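Local coordinates for protein PT26-6P (Thermococcus sp., PDB 2WB7) that is of unknown function but is encoded by an extrachromosomal mobile element of a euryarchaeon and combines two immunoglobulin-like domains with a helical one, at residues A[506-509]-A[510-514]; A[516-519]-A[520-523]; A[93-96]-A[97-101]. All blocks are in the same frame, centred on the assembly; numbering follows the deposited sequence.

Interaction 1 (A[506-509]-A[510-514])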
loop_
_atom_site.group_PDB
_atom_site.type_symbol
_atom_site.label_atom_id
_atom_site.label_comp_id
_atom_site.label_asym_id
_atom_site.label_seq_id
_atom_site.Cartn_x
_atom_site.Cartn_y
_atom_site.Cartn_z
ATOM N N ALA A 506 -16.065 -8.058 6.053
ATOM C CA ALA A 506 -16.689 -9.372 5.997
ATOM C C ALA A 506 -15.793 -10.376 5.287
ATOM O O ALA A 506 -15.720 -11.542 5.671
ATOM C CB ALA A 506 -18.010 -9.276 5.300
ATOM N N LYS A 507 -15.121 -9.935 4.235
ATOM C CA LYS A 507 -14.304 -10.852 3.452
ATOM C C LYS A 507 -13.046 -11.247 4.206
ATOM O O LYS A 507 -12.506 -12.340 4.039
ATOM C CB LYS A 507 -13.962 -10.244 2.097
ATOM C CG LYS A 507 -15.159 -10.082 1.177
ATOM C CD LYS A 507 -14.747 -9.380 -0.122
ATOM C CE LYS A 507 -15.523 -9.934 -1.319
ATOM N NZ LYS A 507 -15.108 -9.262 -2.587
ATOM N N ILE A 508 -12.576 -10.350 5.053
ATOM C CA ILE A 508 -11.456 -10.696 5.910
ATOM C C ILE A 508 -11.870 -11.789 6.912
ATOM O O ILE A 508 -11.231 -12.856 7.012
ATOM C CB ILE A 508 -10.922 -9.472 6.658
ATOM C CG1 ILE A 508 -10.217 -8.517 5.676
ATOM C CG2 ILE A 508 -9.991 -9.920 7.745
ATOM C CD1 ILE A 508 -10.096 -7.096 6.155
ATOM N N ASP A 509 -12.954 -11.534 7.640
ATOM C CA ASP A 509 -13.466 -12.533 8.560
ATOM C C ASP A 509 -13.631 -13.883 7.847
ATOM O O ASP A 509 -13.158 -14.901 8.346
ATOM C CB ASP A 509 -14.768 -12.053 9.200
ATOM C CG ASP A 509 -14.546 -10.906 10.169
ATOM O OD1 ASP A 509 -13.448 -10.865 10.765
ATOM O OD2 ASP A 509 -15.458 -10.059 10.341
ATOM N N ALA A 510 -14.262 -13.881 6.672
ATOM C CA ALA A 510 -14.536 -15.127 5.957
ATOM C C ALA A 510 -13.262 -15.846 5.588
ATOM O O ALA A 510 -13.205 -17.070 5.636
ATOM C CB ALA A 510 -15.382 -14.883 4.724
ATOM N N GLU A 511 -12.228 -15.089 5.244
ATOM C CA GLU A 511 -10.917 -15.672 4.945
ATOM C C GLU A 511 -10.262 -16.305 6.170
ATOM O O GLU A 511 -9.646 -17.382 6.085
ATOM C CB GLU A 511 -9.994 -14.616 4.371
ATOM C CG GLU A 511 -8.515 -14.959 4.495
ATOM C CD GLU A 511 -8.113 -16.133 3.613
ATOM O OE1 GLU A 511 -8.779 -16.348 2.568
ATOM O OE2 GLU A 511 -7.142 -16.842 3.974
ATOM N N LYS A 512 -10.368 -15.622 7.309
ATOM C CA LYS A 512 -9.869 -16.178 8.569
ATOM C C LYS A 512 -10.589 -17.471 8.873
ATOM O O LYS A 512 -9.979 -18.436 9.325
ATOM C CB LYS A 512 -10.086 -15.212 9.729
ATOM C CG LYS A 512 -9.285 -13.937 9.620
ATOM C CD LYS A 512 -7.834 -14.249 9.283
ATOM C CE LYS A 512 -7.019 -14.554 10.531
ATOM N NZ LYS A 512 -5.600 -14.890 10.175
ATOM N N ALA A 513 -11.900 -17.480 8.632
ATOM C CA ALA A 513 -12.710 -18.688 8.799
ATOM C C ALA A 513 -12.071 -19.833 8.034
ATOM O O ALA A 513 -11.705 -20.853 8.609
ATOM C CB ALA A 513 -14.130 -18.455 8.320
ATOM N N LYS A 514 -11.925 -19.655 6.728
ATOM C CA LYS A 514 -11.373 -20.716 5.899
ATOM C C LYS A 514 -10.051 -21.214 6.487
ATOM O O LYS A 514 -9.731 -22.403 6.416
ATOM C CB LYS A 514 -11.180 -20.227 4.469
ATOM C CG LYS A 514 -10.679 -21.291 3.522
ATOM C CD LYS A 514 -11.735 -22.403 3.330
ATOM C CE LYS A 514 -11.072 -23.744 2.915
ATOM N NZ LYS A 514 -10.135 -23.626 1.725
#
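Asp509 and Ala513 meet through their backbones: Ala513 N donates to Asp509 O at 2.9 Å in one of four consecutive alpha-helical i to i+4 bonds in helix 503-523, the last helix of the helical domain. Beside it, Lys512 N reaches Ile508 O at 2.9 Å. Two residues earlier, Ala510 N bonds to Ala506 O at 2.9 Å. The fourth bond runs from Glu511 N to Lys507 O at 3.0 Å.

Side chains add only light touches along this turn. Ala510 CB sits 3.5 Å from Ala506 O, its methyl lying alongside the carbonyl that its own amide engages. Lys512 likewise folds its CG back to within 3.4 Å of Ile508 O, the acceptor of its backbone N-H. With CG anti to its own carbonyl carbon (chi1 -66°) and further bends at chi2 and chi3, the lysine chain turns from the backbone before its ammonium group is reached. That group forms salt bridges with Asp12 and Glu515, which probably balance its charge. Ile508 CG2 and Lys512 CG come no closer than 4.5 Å, a loose apolar approach one turn apart.

Around the helix, two neighbours cover different residues. Tyr447 of helix 442-465 packs on Ala506, Lys507 and Ala510, whereas helix 471-499 meets Asp509, Lys512 and Ala513. Asp509 is buried, and its CG, beside the backbone N (chi1 -70°), directs the carboxylate away from the following turn. Two partners outside the turn hold it there: OD2 forms a salt bridge with Lys497 NZ of helix 471-499, and OD1 hydrogen-bonds to Ser382 OG.

Interaction 2 (A[516-519]-A[520-523])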
loop_
_atom_site.group_PDB
_atom_site.type_symbol
_atom_site.label_atom_id
_atom_site.label_comp_id
_atom_site.label_asym_id
_atom_site.label_seq_id
_atom_site.Cartn_x
_atom_site.Cartn_y
_atom_site.Cartn_z
ATOM N N TYR A 516 -8.747 -21.113 9.799
ATOM C CA TYR A 516 -8.906 -21.881 11.021
ATOM C C TYR A 516 -9.636 -23.206 10.776
ATOM O O TYR A 516 -9.356 -24.220 11.410
ATOM C CB TYR A 516 -9.644 -21.037 12.067
ATOM C CG TYR A 516 -8.769 -19.984 12.700
ATOM C CD1 TYR A 516 -8.506 -19.989 14.070
ATOM C CD2 TYR A 516 -8.179 -18.996 11.914
ATOM C CE1 TYR A 516 -7.687 -19.015 14.643
ATOM C CE2 TYR A 516 -7.369 -18.029 12.470
ATOM C CZ TYR A 516 -7.119 -18.045 13.830
ATOM O OH TYR A 516 -6.300 -17.085 14.357
ATOM N N SER A 517 -10.580 -23.202 9.857
ATOM C CA SER A 517 -11.217 -24.436 9.501
ATOM C C SER A 517 -10.183 -25.417 8.954
ATOM O O SER A 517 -10.162 -26.579 9.350
ATOM C CB SER A 517 -12.333 -24.190 8.499
ATOM O OG SER A 517 -12.880 -25.420 8.073
ATOM N N ASN A 518 -9.296 -24.951 8.082
ATOM C CA ASN A 518 -8.272 -25.836 7.556
ATOM C C ASN A 518 -7.280 -26.285 8.618
ATOM O O ASN A 518 -6.766 -27.401 8.571
ATOM C CB ASN A 518 -7.543 -25.219 6.357
ATOM C CG ASN A 518 -8.467 -24.981 5.171
ATOM O OD1 ASN A 518 -8.133 -24.239 4.252
ATOM N ND2 ASN A 518 -9.636 -25.598 5.195
ATOM N N LEU A 519 -6.991 -25.416 9.573
ATOM C CA LEU A 519 -6.099 -25.810 10.648
ATOM C C LEU A 519 -6.771 -26.937 11.419
ATOM O O LEU A 519 -6.126 -27.954 11.759
ATOM C CB LEU A 519 -5.790 -24.633 11.566
ATOM C CG LEU A 519 -4.835 -24.923 12.727
ATOM C CD1 LEU A 519 -3.620 -25.652 12.240
ATOM C CD2 LEU A 519 -4.434 -23.652 13.406
ATOM N N ALA A 520 -8.069 -26.771 11.684
ATOM C CA ALA A 520 -8.828 -27.815 12.369
ATOM C C ALA A 520 -8.648 -29.175 11.701
ATOM O O ALA A 520 -8.346 -30.173 12.365
ATOM C CB ALA A 520 -10.299 -27.462 12.453
ATOM N N LYS A 521 -8.831 -29.214 10.385
ATOM C CA LYS A 521 -8.810 -30.473 9.659
ATOM C C LYS A 521 -7.450 -31.152 9.698
ATOM O O LYS A 521 -7.340 -32.340 9.415
ATOM C CB LYS A 521 -9.220 -30.266 8.212
ATOM C CG LYS A 521 -10.561 -29.613 8.040
ATOM C CD LYS A 521 -10.902 -29.507 6.577
ATOM C CE LYS A 521 -12.200 -28.758 6.373
ATOM N NZ LYS A 521 -13.358 -29.503 6.956
ATOM N N GLU A 522 -6.408 -30.414 10.041
ATOM C CA GLU A 522 -5.106 -31.053 10.121
ATOM C C GLU A 522 -5.047 -32.009 11.290
ATOM O O GLU A 522 -4.216 -32.911 11.325
ATOM C CB GLU A 522 -3.998 -30.025 10.229
ATOM C CG GLU A 522 -3.692 -29.352 8.924
ATOM C CD GLU A 522 -2.806 -28.164 9.137
ATOM O OE1 GLU A 522 -2.289 -28.012 10.269
ATOM O OE2 GLU A 522 -2.622 -27.373 8.187
ATOM N N TYR A 523 -5.949 -31.819 12.242
ATOM C CA TYR A 523 -6.000 -32.650 13.432
ATOM C C TYR A 523 -6.974 -33.830 13.324
ATOM O O TYR A 523 -6.891 -34.774 14.102
ATOM C CB TYR A 523 -6.325 -31.771 14.629
ATOM C CG TYR A 523 -5.215 -30.805 14.867
ATOM C CD1 TYR A 523 -4.084 -31.193 15.576
ATOM C CD2 TYR A 523 -5.261 -29.523 14.340
ATOM C CE1 TYR A 523 -3.048 -30.328 15.785
ATOM C CE2 TYR A 523 -4.220 -28.653 14.548
ATOM C CZ TYR A 523 -3.125 -29.067 15.270
ATOM O OH TYR A 523 -2.091 -28.206 15.466
#
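Leu519 and Tyr523 lie side by side one helical turn apart and point the same way, with Leu519 CD1 3.8 Å from Tyr523 CE2. Leucine CG trans to the backbone nitrogen (chi1 -179°) carries the branch along the helix toward the ring. The tyrosine instead sets CG opposite its carbonyl carbon (chi1 -65°), which swings the ring back over the preceding turn. The ring edge then faces the backbone: Leu519 O lies near the ring plane, 3.1 Å from Tyr523 CD2, and Ala520 O is also met at the edge, in plane. The Tyr523 hydroxyl makes a weak hydrogen bond to Asp9.

Glu522 runs across Leu519 at a slant, extended beyond CG, and its OE1 approaches Leu519 CD1 at 3.4 Å, a carboxylate oxygen beside a methyl rather than a polar pair. Lys521 follows Ser517 one turn on: its CG rests 3.3 Å from Ser517 O and its CE 3.8 Å from Ser517 OG, before a bend at the last torsion turns NZ aside. The polar end of Ser517 is bonded to Glu454 of helix 442-465. Tyr516 points elsewhere, its hydroxyl bonded to Asp12 and its ring edge-to-face with Tyr490.

Beneath these side chains Ala520 N bonds to Tyr516 O at 2.9 Å and Lys521 N to Ser517 O at 3.1 Å. Glu522 N donates to Leu519 O at 3.0 Å and only weakly to Asn518 O. The change from i to i+4 bonds toward i to i+3 bonds, continued by Tyr523 N to Ala520 O, is a 3-10-like tightening toward the C-terminal end of an alpha-helix, here helix 503-523.

Interaction 3 (A[93-96]-A[97-101])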
loop_
_atom_site.group_PDB
_atom_site.type_symbol
_atom_site.label_atom_id
_atom_site.label_comp_id
_atom_site.label_asym_id
_atom_site.label_seq_id
_atom_site.Cartn_x
_atom_site.Cartn_y
_atom_site.Cartn_z
ATOM N N TYR A 93 6.730 18.858 -19.642
ATOM C CA TYR A 93 5.503 18.838 -18.870
ATOM C C TYR A 93 4.674 17.601 -19.184
ATOM O O TYR A 93 4.948 16.869 -20.148
ATOM C CB TYR A 93 4.681 20.103 -19.122
ATOM C CG TYR A 93 4.387 20.362 -20.580
ATOM C CD1 TYR A 93 5.102 21.318 -21.295
ATOM C CD2 TYR A 93 3.398 19.649 -21.243
ATOM C CE1 TYR A 93 4.836 21.551 -22.631
ATOM C CE2 TYR A 93 3.126 19.875 -22.569
ATOM C CZ TYR A 93 3.840 20.825 -23.261
ATOM O OH TYR A 93 3.555 21.043 -24.590
ATOM N N VAL A 94 3.669 17.374 -18.341
ATOM C CA VAL A 94 2.745 16.265 -18.499
ATOM C C VAL A 94 1.509 16.804 -19.185
ATOM O O VAL A 94 1.071 17.918 -18.901
ATOM C CB VAL A 94 2.356 15.661 -17.137
ATOM C CG1 VAL A 94 1.070 14.859 -17.246
ATOM C CG2 VAL A 94 3.487 14.803 -16.591
ATOM N N ILE A 95 0.955 16.034 -20.108
ATOM C CA ILE A 95 -0.235 16.484 -20.804
ATOM C C ILE A 95 -1.321 15.418 -20.753
ATOM O O ILE A 95 -1.059 14.240 -21.002
ATOM C CB ILE A 95 0.086 16.903 -22.271
ATOM C CG1 ILE A 95 -1.190 17.305 -23.010
ATOM C CG2 ILE A 95 0.808 15.788 -23.014
ATOM C CD1 ILE A 95 -0.953 17.775 -24.419
ATOM N N ASP A 96 -2.534 15.822 -20.401
ATOM C CA ASP A 96 -3.638 14.865 -20.348
ATOM C C ASP A 96 -4.370 14.819 -21.679
ATOM O O ASP A 96 -4.054 15.570 -22.600
ATOM C CB ASP A 96 -4.618 15.187 -19.215
ATOM C CG ASP A 96 -5.352 16.497 -19.431
ATOM O OD1 ASP A 96 -5.849 17.049 -18.426
ATOM O OD2 ASP A 96 -5.419 16.982 -20.588
ATOM N N GLU A 97 -5.355 13.935 -21.765
ATOM C CA GLU A 97 -6.092 13.723 -22.995
ATOM C C GLU A 97 -7.039 14.875 -23.314
ATOM O O GLU A 97 -7.914 14.728 -24.149
ATOM C CB GLU A 97 -6.884 12.422 -22.904
ATOM C CG GLU A 97 -8.093 12.521 -21.978
ATOM C CD GLU A 97 -8.632 11.163 -21.527
ATOM O OE1 GLU A 97 -7.819 10.248 -21.225
ATOM O OE2 GLU A 97 -9.879 11.024 -21.456
ATOM N N ASN A 98 -6.886 16.011 -22.642
ATOM C CA ASN A 98 -7.606 17.225 -23.032
ATOM C C ASN A 98 -6.642 18.376 -23.248
ATOM O O ASN A 98 -7.017 19.540 -23.094
ATOM C CB ASN A 98 -8.609 17.659 -21.966
ATOM C CG ASN A 98 -9.442 16.515 -21.457
ATOM O OD1 ASN A 98 -10.162 15.870 -22.223
ATOM N ND2 ASN A 98 -9.352 16.248 -20.148
ATOM N N ASN A 99 -5.396 18.061 -23.585
ATOM C CA ASN A 99 -4.400 19.101 -23.772
ATOM C C ASN A 99 -4.315 20.001 -22.560
ATOM O O ASN A 99 -4.070 21.201 -22.671
ATOM C CB ASN A 99 -4.732 19.933 -24.999
ATOM C CG ASN A 99 -4.662 19.127 -26.270
ATOM O OD1 ASN A 99 -5.683 18.878 -26.914
ATOM N ND2 ASN A 99 -3.455 18.694 -26.638
ATOM N N ARG A 100 -4.548 19.421 -21.393
ATOM C CA ARG A 100 -4.234 20.134 -20.177
ATOM C C ARG A 100 -2.852 19.686 -19.710
ATOM O O ARG A 100 -2.510 18.496 -19.803
ATOM C CB ARG A 100 -5.286 19.894 -19.108
ATOM C CG ARG A 100 -5.273 20.966 -18.071
ATOM C CD ARG A 100 -6.476 20.846 -17.169
ATOM N NE ARG A 100 -6.368 21.734 -16.011
ATOM C CZ ARG A 100 -6.667 21.368 -14.766
ATOM N NH1 ARG A 100 -7.077 20.126 -14.513
ATOM N NH2 ARG A 100 -6.543 22.236 -13.770
ATOM N N THR A 101 -2.057 20.639 -19.230
ATOM C CA THR A 101 -0.661 20.360 -18.922
ATOM C C THR A 101 -0.345 20.571 -17.454
ATOM O O THR A 101 -0.824 21.530 -16.852
ATOM C CB THR A 101 0.282 21.261 -19.737
ATOM O OG1 THR A 101 0.048 22.627 -19.396
ATOM C CG2 THR A 101 0.057 21.072 -21.221
#
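Asp96 binds the loop 97-101 back onto its own strand in a beta hairpin of the first immunoglobulin-like domain, joining strands 85-96 and 101-102. Asp96 N donates to Arg100 O at 2.7 Å, while Asp96 O accepts Asn99 N at 3.0 Å. With Asn99 in the left-handed region, these bonds are consistent with a type I turn followed by a G1 beta bulge.

The tight part centres on the buried Asp96 carboxylate. Its CG stands between the backbone N and carbonyl carbon (chi1 66°), which carries OD2 over the loop. There OD2 accepts Asn98 N, completing an Asx turn, and Arg100 N, each at 2.7 Å; the two donors come from opposite faces of the carboxylate plane. OD1 hydrogen-bonds to Tyr102 OH. Losing the carboxylate to an alanine is likely to leave the amides of Asn98 and Arg100 without their shared acceptor, the turn then resting on its backbone bonds.

The solvent side is looser, with Glu97, Asn99 and Arg100 exposed. Arg100 extends away from the hairpin, and its NH1 stays 5.1 Å from Asp96 OD1, too far for a salt bridge.

Ile95 and Thr101 form a non-hydrogen-bonded pair on one sheet face. There Ile95 CD1 lies 3.5 Å from Asn99 ND2, a methyl beside an amide nitrogen, the two side chains running alongside each other. Strand 163-178 flanks the other edge of 93-96, pairing with Tyr93 and Ile95. Farther from the turn, Thr101 CG2 approaches the Tyr93 ring obliquely, 3.6 Å from CE2.

Interactions 1 and 2 follow each other on helix 503-523, their centres about 15 Å apart. Interaction 3 lies in the first immunoglobulin-like domain on the other side of the chain's centre, its centre about 43 Å from that of interaction 1. The buried turn of interaction 1 relies on regular backbone bonds, with Asp509 and Lys512 paired outside it. Toward the C-terminus, interaction 2 is only partly buried, and side-chain packing of leucine and tyrosine joins less regular backbone bonding. Interaction 3 is also partly buried, its turn residues exposed round a buried aspartate: a carboxylate, rather than successive helical carbonyls, gathers the loop amides. Asp12 links the helical pair, meeting Lys512 and Tyr516.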